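Local coordinates for hypothetical glycoside hydrolase (Parabacteroides distasonis, PDB 3TAW), which is a presumed glycoside hydrolase of unknown detailed function, in a family of the beta-fructosidase clan, and folds largely into antiparallel beta sheet, at residues F240-E246 against Y262-P268; R236-D241 against R299-P303. All coordinates share one frame; numbering follows the deposited sequence.

Interaction 1 of 2, residues F240-E246 against Y262-P268; sequences FDSQLTE and YNGKNEP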
ATOM      1  N   PHE A 240      -1.461  18.168  -7.803  1.00 15.77           N
ATOM      2  CA  PHE A 240      -2.133  16.893  -8.111  1.00 15.80           C
ATOM      3  C   PHE A 240      -2.668  16.207  -6.860  1.00 15.49           C
ATOM      4  O   PHE A 240      -3.644  15.448  -6.943  1.00 15.76           O
ATOM      5  CB  PHE A 240      -1.188  15.943  -8.851  1.00 15.61           C
ATOM      6  CG  PHE A 240      -0.085  15.399  -7.994  1.00 15.17           C
ATOM      7  CD1 PHE A 240       1.056  16.154  -7.757  1.00 15.87           C
ATOM      8  CD2 PHE A 240      -0.192  14.145  -7.411  1.00 14.85           C
ATOM      9  CE1 PHE A 240       2.068  15.674  -6.951  1.00 15.31           C
ATOM     10  CE2 PHE A 240       0.812  13.642  -6.608  1.00 14.89           C
ATOM     11  CZ  PHE A 240       1.946  14.428  -6.357  1.00 14.76           C
ATOM     12  N   ASP A 241      -2.005  16.435  -5.723  1.00 14.95           N
ATOM     13  CA  ASP A 241      -2.435  15.893  -4.440  1.00 14.49           C
ATOM     14  C   ASP A 241      -3.204  16.930  -3.628  1.00 15.21           C
ATOM     15  O   ASP A 241      -2.759  17.366  -2.583  1.00 15.13           O
ATOM     16  CB  ASP A 241      -1.241  15.323  -3.661  1.00 14.23           C
ATOM     17  CG  ASP A 241      -0.121  16.342  -3.410  1.00 14.47           C
ATOM     18  OD1 ASP A 241      -0.016  17.390  -4.118  1.00 15.08           O
ATOM     19  OD2 ASP A 241       0.710  16.058  -2.498  1.00 13.84           O
ATOM     20  N   SER A 242      -4.393  17.255  -4.124  1.00 15.78           N
ATOM     21  CA  SER A 242      -5.209  18.361  -3.648  1.00 16.65           C
ATOM     22  C   SER A 242      -6.473  17.915  -2.922  1.00 17.03           C
ATOM     23  O   SER A 242      -7.125  18.739  -2.263  1.00 17.42           O
ATOM     24  CB  SER A 242      -5.555  19.286  -4.832  1.00 17.23           C
ATOM     25  OG  SER A 242      -5.868  18.550  -6.027  1.00 17.73           O
ATOM     26  N   GLN A 243      -6.839  16.634  -3.036  1.00 16.76           N
ATOM     27  CA  GLN A 243      -7.940  16.085  -2.245  1.00 17.49           C
ATOM     28  C   GLN A 243      -7.510  15.033  -1.240  1.00 16.85           C
ATOM     29  O   GLN A 243      -8.062  14.973  -0.138  1.00 17.10           O
ATOM     30  CB  GLN A 243      -9.055  15.522  -3.136  1.00 18.70           C
ATOM     31  CG  GLN A 243     -10.308  15.173  -2.329  1.00 20.23           C
ATOM     32  CD  GLN A 243     -11.450  14.659  -3.192  1.00 21.62           C
ATOM     33  OE1 GLN A 243     -11.911  13.527  -3.022  1.00 24.36           O
ATOM     34  NE2 GLN A 243     -11.911  15.482  -4.108  1.00 22.65           N
ATOM     35  N   LEU A 244      -6.565  14.181  -1.637  1.00 15.87           N
ATOM     36  CA  LEU A 244      -6.038  13.126  -0.750  1.00 15.44           C
ATOM     37  C   LEU A 244      -4.534  13.025  -0.889  1.00 14.80           C
ATOM     38  O   LEU A 244      -3.980  13.322  -1.948  1.00 14.99           O
ATOM     39  CB  LEU A 244      -6.656  11.748  -1.055  1.00 15.45           C
ATOM     40  CG  LEU A 244      -8.177  11.593  -0.993  1.00 16.09           C
ATOM     41  CD1 LEU A 244      -8.574  10.224  -1.585  1.00 15.73           C
ATOM     42  CD2 LEU A 244      -8.728  11.802   0.425  1.00 15.99           C
ATOM     43  N   THR A 245      -3.898  12.608   0.206  1.00 14.44           N
ATOM     44  CA  THR A 245      -2.464  12.249   0.247  1.00 14.25           C
ATOM     45  C   THR A 245      -2.346  10.885   0.951  1.00 13.84           C
ATOM     46  O   THR A 245      -2.266  10.800   2.186  1.00 14.38           O
ATOM     47  CB  THR A 245      -1.619  13.281   1.007  1.00 14.50           C
ATOM     48  OG1 THR A 245      -2.178  13.491   2.307  1.00 15.08           O
ATOM     49  CG2 THR A 245      -1.573  14.614   0.253  1.00 14.51           C
ATOM     50  N   GLU A 246      -2.384   9.820   0.157  1.00 13.42           N
ATOM     51  CA  GLU A 246      -2.554   8.471   0.691  1.00 12.93           C
ATOM     52  C   GLU A 246      -1.258   7.668   0.558  1.00 12.49           C
ATOM     53  O   GLU A 246      -0.738   7.450  -0.558  1.00 12.46           O
ATOM     54  CB  GLU A 246      -3.713   7.750  -0.008  1.00 13.25           C
ATOM     55  CG  GLU A 246      -3.999   6.378   0.545  1.00 13.16           C
ATOM     56  CD  GLU A 246      -5.363   5.844   0.169  1.00 14.10           C
ATOM     57  OE1 GLU A 246      -5.946   6.360  -0.816  1.00 14.67           O
ATOM     58  OE2 GLU A 246      -5.852   4.934   0.878  1.00 14.93           O
ATOM     59  N   TYR A 262       3.665   8.074  -2.321  1.00 11.65           N
ATOM     60  CA  TYR A 262       2.261   8.217  -1.922  1.00 11.60           C
ATOM     61  C   TYR A 262       1.404   8.538  -3.135  1.00 11.75           C
ATOM     62  O   TYR A 262       1.918   8.817  -4.227  1.00 12.07           O
ATOM     63  CB  TYR A 262       2.141   9.254  -0.798  1.00 11.99           C
ATOM     64  CG  TYR A 262       2.316  10.691  -1.225  1.00 12.55           C
ATOM     65  CD1 TYR A 262       3.585  11.281  -1.278  1.00 12.63           C
ATOM     66  CD2 TYR A 262       1.219  11.483  -1.571  1.00 13.12           C
ATOM     67  CE1 TYR A 262       3.744  12.576  -1.661  1.00 13.22           C
ATOM     68  CE2 TYR A 262       1.378  12.803  -1.953  1.00 12.94           C
ATOM     69  CZ  TYR A 262       2.647  13.348  -1.996  1.00 13.27           C
ATOM     70  OH  TYR A 262       2.831  14.646  -2.372  1.00 14.05           O
ATOM     71  N   ASN A 263       0.101   8.471  -2.925  1.00 11.82           N
ATOM     72  CA  ASN A 263      -0.912   8.615  -3.943  1.00 12.34           C
ATOM     73  C   ASN A 263      -1.739   9.871  -3.712  1.00 13.09           C
ATOM     74  O   ASN A 263      -2.338  10.039  -2.649  1.00 13.38           O
ATOM     75  CB  ASN A 263      -1.786   7.378  -3.893  1.00 12.29           C
ATOM     76  CG  ASN A 263      -0.982   6.115  -4.185  1.00 12.16           C
ATOM     77  OD1 ASN A 263      -0.534   5.930  -5.319  1.00 12.33           O
ATOM     78  ND2 ASN A 263      -0.755   5.268  -3.164  1.00 11.70           N
ATOM     79  N   GLY A 264      -1.722  10.753  -4.693  1.00 13.97           N
ATOM     80  CA  GLY A 264      -2.451  12.021  -4.626  1.00 14.42           C
ATOM     81  C   GLY A 264      -3.712  11.961  -5.429  1.00 15.41           C
ATOM     82  O   GLY A 264      -3.669  11.569  -6.591  1.00 17.29           O
ATOM     83  N   LYS A 265      -4.834  12.365  -4.842  1.00 15.31           N
ATOM     84  CA  LYS A 265      -6.065  12.487  -5.606  1.00 15.30           C
ATOM     85  C   LYS A 265      -6.256  13.963  -5.987  1.00 15.67           C
ATOM     86  O   LYS A 265      -6.189  14.836  -5.122  1.00 15.26           O
ATOM     87  CB  LYS A 265      -7.265  12.010  -4.808  1.00 15.39           C
ATOM     88  CG  LYS A 265      -8.581  12.118  -5.605  1.00 15.83           C
ATOM     89  CD  LYS A 265      -9.775  11.522  -4.855  1.00 16.10           C
ATOM     90  CE  LYS A 265     -11.086  11.817  -5.565  1.00 17.05           C
ATOM     91  NZ  LYS A 265     -12.272  11.222  -4.813  1.00 17.37           N
ATOM     92  N   ASN A 266      -6.528  14.212  -7.266  1.00 16.14           N
ATOM     93  CA  ASN A 266      -6.669  15.572  -7.804  1.00 17.20           C
ATOM     94  C   ASN A 266      -8.068  16.151  -7.604  1.00 18.86           C
ATOM     95  O   ASN A 266      -9.068  15.597  -8.038  1.00 18.60           O
ATOM     96  CB  ASN A 266      -6.280  15.569  -9.288  1.00 17.51           C
ATOM     97  CG  ASN A 266      -5.943  16.946  -9.841  1.00 18.01           C
ATOM     98  OD1 ASN A 266      -5.509  17.845  -9.118  1.00 18.46           O
ATOM     99  ND2 ASN A 266      -6.109  17.101 -11.156  1.00 18.04           N
ATOM    100  N   GLU A 267      -8.141  17.274  -6.918  1.00 19.66           N
ATOM    101  CA  GLU A 267      -9.399  18.001  -6.794  1.00 21.90           C
ATOM    102  C   GLU A 267      -9.833  18.461  -8.188  1.00 22.54           C
ATOM    103  O   GLU A 267      -9.008  18.959  -8.964  1.00 22.77           O
ATOM    104  CB  GLU A 267      -9.203  19.202  -5.851  1.00 23.32           C
ATOM    105  CG  GLU A 267     -10.486  19.928  -5.464  1.00 25.44           C
ATOM    106  CD  GLU A 267     -11.474  19.082  -4.684  1.00 26.59           C
ATOM    107  OE1 GLU A 267     -11.073  18.251  -3.867  1.00 27.60           O
ATOM    108  OE2 GLU A 267     -12.689  19.277  -4.849  1.00 30.32           O
ATOM    109  N   PRO A 268     -11.123  18.298  -8.528  1.00 23.43           N
ATOM    110  CA  PRO A 268     -11.554  18.872  -9.801  1.00 24.67           C
ATOM    111  C   PRO A 268     -11.420  20.403  -9.819  1.00 26.06           C
ATOM    112  O   PRO A 268     -11.586  21.046  -8.776  1.00 26.05           O
ATOM    113  CB  PRO A 268     -13.040  18.495  -9.884  1.00 25.22           C
ATOM    114  CG  PRO A 268     -13.213  17.327  -8.961  1.00 24.44           C
ATOM    115  CD  PRO A 268     -12.210  17.568  -7.850  1.00 23.98           C
TER

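Interaction 2 of 2, residues R236-D241 against R299-P303; sequences RSGYFD and RLDKP. With EDO (1,2-ethanediol), chain G.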
ATOM      1  N   ARG A 236      -3.128  19.766  -0.821  1.00 15.92           N
ATOM      2  CA  ARG A 236      -2.745  21.154  -1.048  1.00 16.72           C
ATOM      3  C   ARG A 236      -3.326  21.722  -2.332  1.00 17.22           C
ATOM      4  O   ARG A 236      -3.305  21.087  -3.392  1.00 17.21           O
ATOM      5  CB  ARG A 236      -1.231  21.280  -1.043  1.00 16.53           C
ATOM      6  CG  ARG A 236      -0.559  20.368  -1.977  1.00 16.02           C
ATOM      7  CD  ARG A 236       0.934  20.482  -2.010  1.00 15.85           C
ATOM      8  NE  ARG A 236       1.423  19.463  -2.936  1.00 15.08           N
ATOM      9  CZ  ARG A 236       2.667  19.344  -3.396  1.00 15.19           C
ATOM     10  NH1 ARG A 236       3.645  20.185  -3.018  1.00 15.67           N
ATOM     11  NH2 ARG A 236       2.932  18.348  -4.234  1.00 15.18           N
ATOM     12  N   SER A 237      -3.816  22.959  -2.231  1.00 17.85           N
ATOM     13  CA  SER A 237      -4.446  23.616  -3.339  1.00 18.73           C
ATOM     14  C   SER A 237      -3.459  23.777  -4.479  1.00 18.16           C
ATOM     15  O   SER A 237      -2.322  24.190  -4.259  1.00 17.18           O
ATOM     16  CB  SER A 237      -4.932  25.000  -2.888  1.00 20.15           C
ATOM     17  OG  SER A 237      -5.212  25.832  -4.007  1.00 22.42           O
ATOM     18  N   GLY A 238      -3.905  23.463  -5.696  1.00 18.17           N
ATOM     19  CA  GLY A 238      -3.141  23.746  -6.916  1.00 18.40           C
ATOM     20  C   GLY A 238      -2.218  22.642  -7.398  1.00 17.86           C
ATOM     21  O   GLY A 238      -1.569  22.781  -8.441  1.00 18.31           O
ATOM     22  N   TYR A 239      -2.138  21.548  -6.648  1.00 17.16           N
ATOM     23  CA  TYR A 239      -1.272  20.428  -7.008  1.00 16.48           C
ATOM     24  C   TYR A 239      -2.101  19.191  -7.254  1.00 16.15           C
ATOM     25  O   TYR A 239      -3.281  19.159  -6.938  1.00 16.38           O
ATOM     26  CB  TYR A 239      -0.243  20.154  -5.903  1.00 16.21           C
ATOM     27  CG  TYR A 239       0.747  21.284  -5.697  1.00 16.16           C
ATOM     28  CD1 TYR A 239       0.415  22.416  -4.936  1.00 16.46           C
ATOM     29  CD2 TYR A 239       2.010  21.238  -6.264  1.00 16.29           C
ATOM     30  CE1 TYR A 239       1.337  23.448  -4.751  1.00 16.77           C
ATOM     31  CE2 TYR A 239       2.921  22.271  -6.103  1.00 16.53           C
ATOM     32  CZ  TYR A 239       2.591  23.368  -5.325  1.00 16.84           C
ATOM     33  OH  TYR A 239       3.513  24.380  -5.172  1.00 17.16           O
ATOM     34  N   PHE A 240      -1.461  18.168  -7.803  1.00 15.77           N
ATOM     35  CA  PHE A 240      -2.133  16.893  -8.111  1.00 15.80           C
ATOM     36  C   PHE A 240      -2.668  16.207  -6.860  1.00 15.49           C
ATOM     37  O   PHE A 240      -3.644  15.448  -6.943  1.00 15.76           O
ATOM     38  CB  PHE A 240      -1.188  15.943  -8.851  1.00 15.61           C
ATOM     39  CG  PHE A 240      -0.085  15.399  -7.994  1.00 15.17           C
ATOM     40  CD1 PHE A 240       1.056  16.154  -7.757  1.00 15.87           C
ATOM     41  CD2 PHE A 240      -0.192  14.145  -7.411  1.00 14.85           C
ATOM     42  CE1 PHE A 240       2.068  15.674  -6.951  1.00 15.31           C
ATOM     43  CE2 PHE A 240       0.812  13.642  -6.608  1.00 14.89           C
ATOM     44  CZ  PHE A 240       1.946  14.428  -6.357  1.00 14.76           C
ATOM     45  N   ASP A 241      -2.005  16.435  -5.723  1.00 14.95           N
ATOM     46  CA  ASP A 241      -2.435  15.893  -4.440  1.00 14.49           C
ATOM     47  C   ASP A 241      -3.204  16.930  -3.628  1.00 15.21           C
ATOM     48  O   ASP A 241      -2.759  17.366  -2.583  1.00 15.13           O
ATOM     49  CB  ASP A 241      -1.241  15.323  -3.661  1.00 14.23           C
ATOM     50  CG  ASP A 241      -0.121  16.342  -3.410  1.00 14.47           C
ATOM     51  OD1 ASP A 241      -0.016  17.390  -4.118  1.00 15.08           O
ATOM     52  OD2 ASP A 241       0.710  16.058  -2.498  1.00 13.84           O
ATOM     53  N   ARG A 299       9.267  17.358  -1.366  1.00 14.81           N
ATOM     54  CA  ARG A 299       7.968  16.908  -1.901  1.00 14.32           C
ATOM     55  C   ARG A 299       7.898  17.247  -3.381  1.00 15.03           C
ATOM     56  O   ARG A 299       8.155  18.398  -3.760  1.00 15.89           O
ATOM     57  CB  ARG A 299       6.848  17.617  -1.152  1.00 14.44           C
ATOM     58  CG  ARG A 299       5.442  17.145  -1.426  1.00 14.20           C
ATOM     59  CD  ARG A 299       4.492  17.864  -0.481  1.00 14.55           C
ATOM     60  NE  ARG A 299       3.096  17.485  -0.640  1.00 14.35           N
ATOM     61  CZ  ARG A 299       2.091  17.935   0.109  1.00 14.47           C
ATOM     62  NH1 ARG A 299       2.322  18.807   1.090  1.00 14.79           N
ATOM     63  NH2 ARG A 299       0.847  17.512  -0.104  1.00 14.61           N
ATOM     64  N   LEU A 300       7.554  16.271  -4.227  1.00 14.53           N
ATOM     65  CA  LEU A 300       7.529  16.517  -5.671  1.00 14.93           C
ATOM     66  C   LEU A 300       6.367  17.430  -6.010  1.00 15.60           C
ATOM     67  O   LEU A 300       5.263  17.217  -5.512  1.00 15.41           O
ATOM     68  CB  LEU A 300       7.395  15.217  -6.466  1.00 14.83           C
ATOM     69  CG  LEU A 300       8.535  14.218  -6.292  1.00 14.65           C
ATOM     70  CD1 LEU A 300       8.251  12.976  -7.171  1.00 14.36           C
ATOM     71  CD2 LEU A 300       9.865  14.849  -6.633  1.00 15.63           C
ATOM     72  N   ASP A 301       6.628  18.425  -6.854  1.00 16.54           N
ATOM     73  CA  ASP A 301       5.591  19.344  -7.350  1.00 17.90           C
ATOM     74  C   ASP A 301       4.625  18.670  -8.320  1.00 17.91           C
ATOM     75  O   ASP A 301       3.476  19.088  -8.452  1.00 17.71           O
ATOM     76  CB  ASP A 301       6.224  20.485  -8.157  1.00 19.62           C
ATOM     77  CG  ASP A 301       6.985  21.485  -7.327  1.00 21.45           C
ATOM     78  OD1 ASP A 301       6.711  21.681  -6.130  1.00 21.21           O
ATOM     79  OD2 ASP A 301       7.848  22.148  -7.948  1.00 23.22           O
ATOM     80  N   LYS A 302       5.130  17.681  -9.059  1.00 17.37           N
ATOM     81  CA  LYS A 302       4.353  16.967 -10.072  1.00 18.21           C
ATOM     82  C   LYS A 302       4.522  15.465  -9.848  1.00 16.97           C
ATOM     83  O   LYS A 302       5.552  15.023  -9.325  1.00 16.57           O
ATOM     84  CB  LYS A 302       4.853  17.312 -11.467  1.00 20.07           C
ATOM     85  CG  LYS A 302       4.670  18.779 -11.849  1.00 22.35           C
ATOM     86  CD  LYS A 302       5.152  19.050 -13.248  1.00 25.12           C
ATOM     87  CE  LYS A 302       5.314  20.537 -13.458  1.00 27.50           C
ATOM     88  NZ  LYS A 302       5.598  20.875 -14.883  1.00 30.96           N
ATOM     89  N   PRO A 303       3.518  14.678 -10.247  1.00 16.68           N
ATOM     90  CA  PRO A 303       3.588  13.236 -10.002  1.00 16.16           C
ATOM     91  C   PRO A 303       4.691  12.565 -10.822  1.00 16.15           C
ATOM     92  O   PRO A 303       5.028  13.042 -11.909  1.00 17.48           O
ATOM     93  CB  PRO A 303       2.209  12.736 -10.437  1.00 16.43           C
ATOM     94  CG  PRO A 303       1.684  13.762 -11.372  1.00 16.94           C
ATOM     95  CD  PRO A 303       2.290  15.064 -10.958  1.00 16.96           C
TER
HETATM   96  C1  EDO G 392      -5.647  25.285   1.023  1.00 26.49           C
HETATM   97  O1  EDO G 392      -6.524  24.931  -0.062  1.00 31.26           O
HETATM   98  C2  EDO G 392      -4.701  24.143   1.299  1.00 22.94           C
HETATM   99  O2  EDO G 392      -3.787  24.111   0.215  1.00 19.96           O
HETATM  100  O   HOH W   1       6.332  20.333  -4.005  1.00 18.71           O
HETATM  101  O   HOH W   2       0.835  19.066  -9.366  1.00 18.73           O

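Interaction 1 of 2, residues F240-E246 against Y262-P268
Strand 244-246 pairs antiparallel with strand 262-265, the two axes 4.6 Å apart: L244 with K265 and E246 with N263 are hydrogen-bonded pairs, and T245 faces G264 in the non-hydrogen-bonded pair between them. K265 O takes two N-H groups, from Q243 (2.8 Å to its N) and, less straight, from S242 (3.2 Å to its N). With Q243 and L244 both opposite K265, this is a classic beta bulge, and it sits where strand 244-254 enters its hairpin with strand 257-265, consistent with a blade of the five-bladed beta-propeller expected of this clan. Past the bulge, S242 OG accepts from E267 N at 2.8 Å, a nearly straight bond. Q243 CG stands anti to the backbone N (chi1 -170°), and the extended chain runs beside K265, whose NZ reaches Q243 OE1 at 2.9 Å from above the amide plane. The other half of that amide gives NE2 to E267 OE1 (2.9 Å). L244 CD1 lies along the K265 chain, against CD. On the face that carries T245, Y262 crosses D241 at about a right angle; its OH donates to D241 OD2 at 2.6 Å. G264 CA packs 3.6 Å from D241 CB, with the F240 ring alongside.

Interaction 2 of 2, residues R236-D241 against R299-P303
R236 lays its guanidinium flat on that of R299, centres 3.8 Å apart and planes 13° from parallel, the two side chains running past each other in opposite directions. Both groups are drawn to D241, whose charge probably balances theirs: the three residues form a salt-bridge network joining the loop ahead of strand 244-254, in which R236 to Y239 make a type II beta turn, to the loop that leaves strand 296-299. The carboxylate divides its oxygens. OD1 is gripped side-on by R236, with NE at 2.8 Å and NH2 a little farther, both on the syn side. OD2, the oxygen shared with Y262, takes R299 NH2 at 2.8 Å, reached from above the carboxylate plane, which stands nearly perpendicular to the R299 guanidinium; S234 O takes a bond from R299 NH2. R236 CG lies between the backbone N and the carbonyl carbon (chi1 54°), and from there the extended chain carries NH2 to L300 O, in the guanidinium plane at 2.9 Å. The Y239 ring covers the face of R236 turned away from R299, so the cation is sandwiched.

The same close packing continues at F240, where P303 CD sits over one ring face in a CH-pi contact, 4.0 Å from the centroid, while L300 O and D301 O lie at the ring edge.

Toward solvent the join is looser and water does the work. Exposed D301 meets Y239 mainly through its backbone O, at the ring edge. One water links F240 N to D301 O; another accepts from R236 NH1 at 2.9 Å and donates to both R299 O and D301 OD1. At the outer turn, S237 N donates to O2 of a 1,2-ethanediol at 2.7 Å.

How the interactions relate
F240 and D241 belong to both contacts, and interaction 1 is nested in the chain loop that interaction 2 closes; their centres lie 8 Å apart. Interaction 1 is the more buried, a strand pairing within the hairpin 244-254/257-265, about half of its bonds running from backbone to backbone, with polar side chains at its outer end. Interaction 2 lies farther from the chain centre, joins two loops, and has no backbone-to-backbone bond across it, relying on charged groups, aromatic rings and bridging waters. D241 is common to both networks: one carboxylate serves a tyrosine of the sheet and two arginines, R236 of the loop and R299 ending strand 296-299. They also touch directly, T245 CG2 packing against R299 NH2.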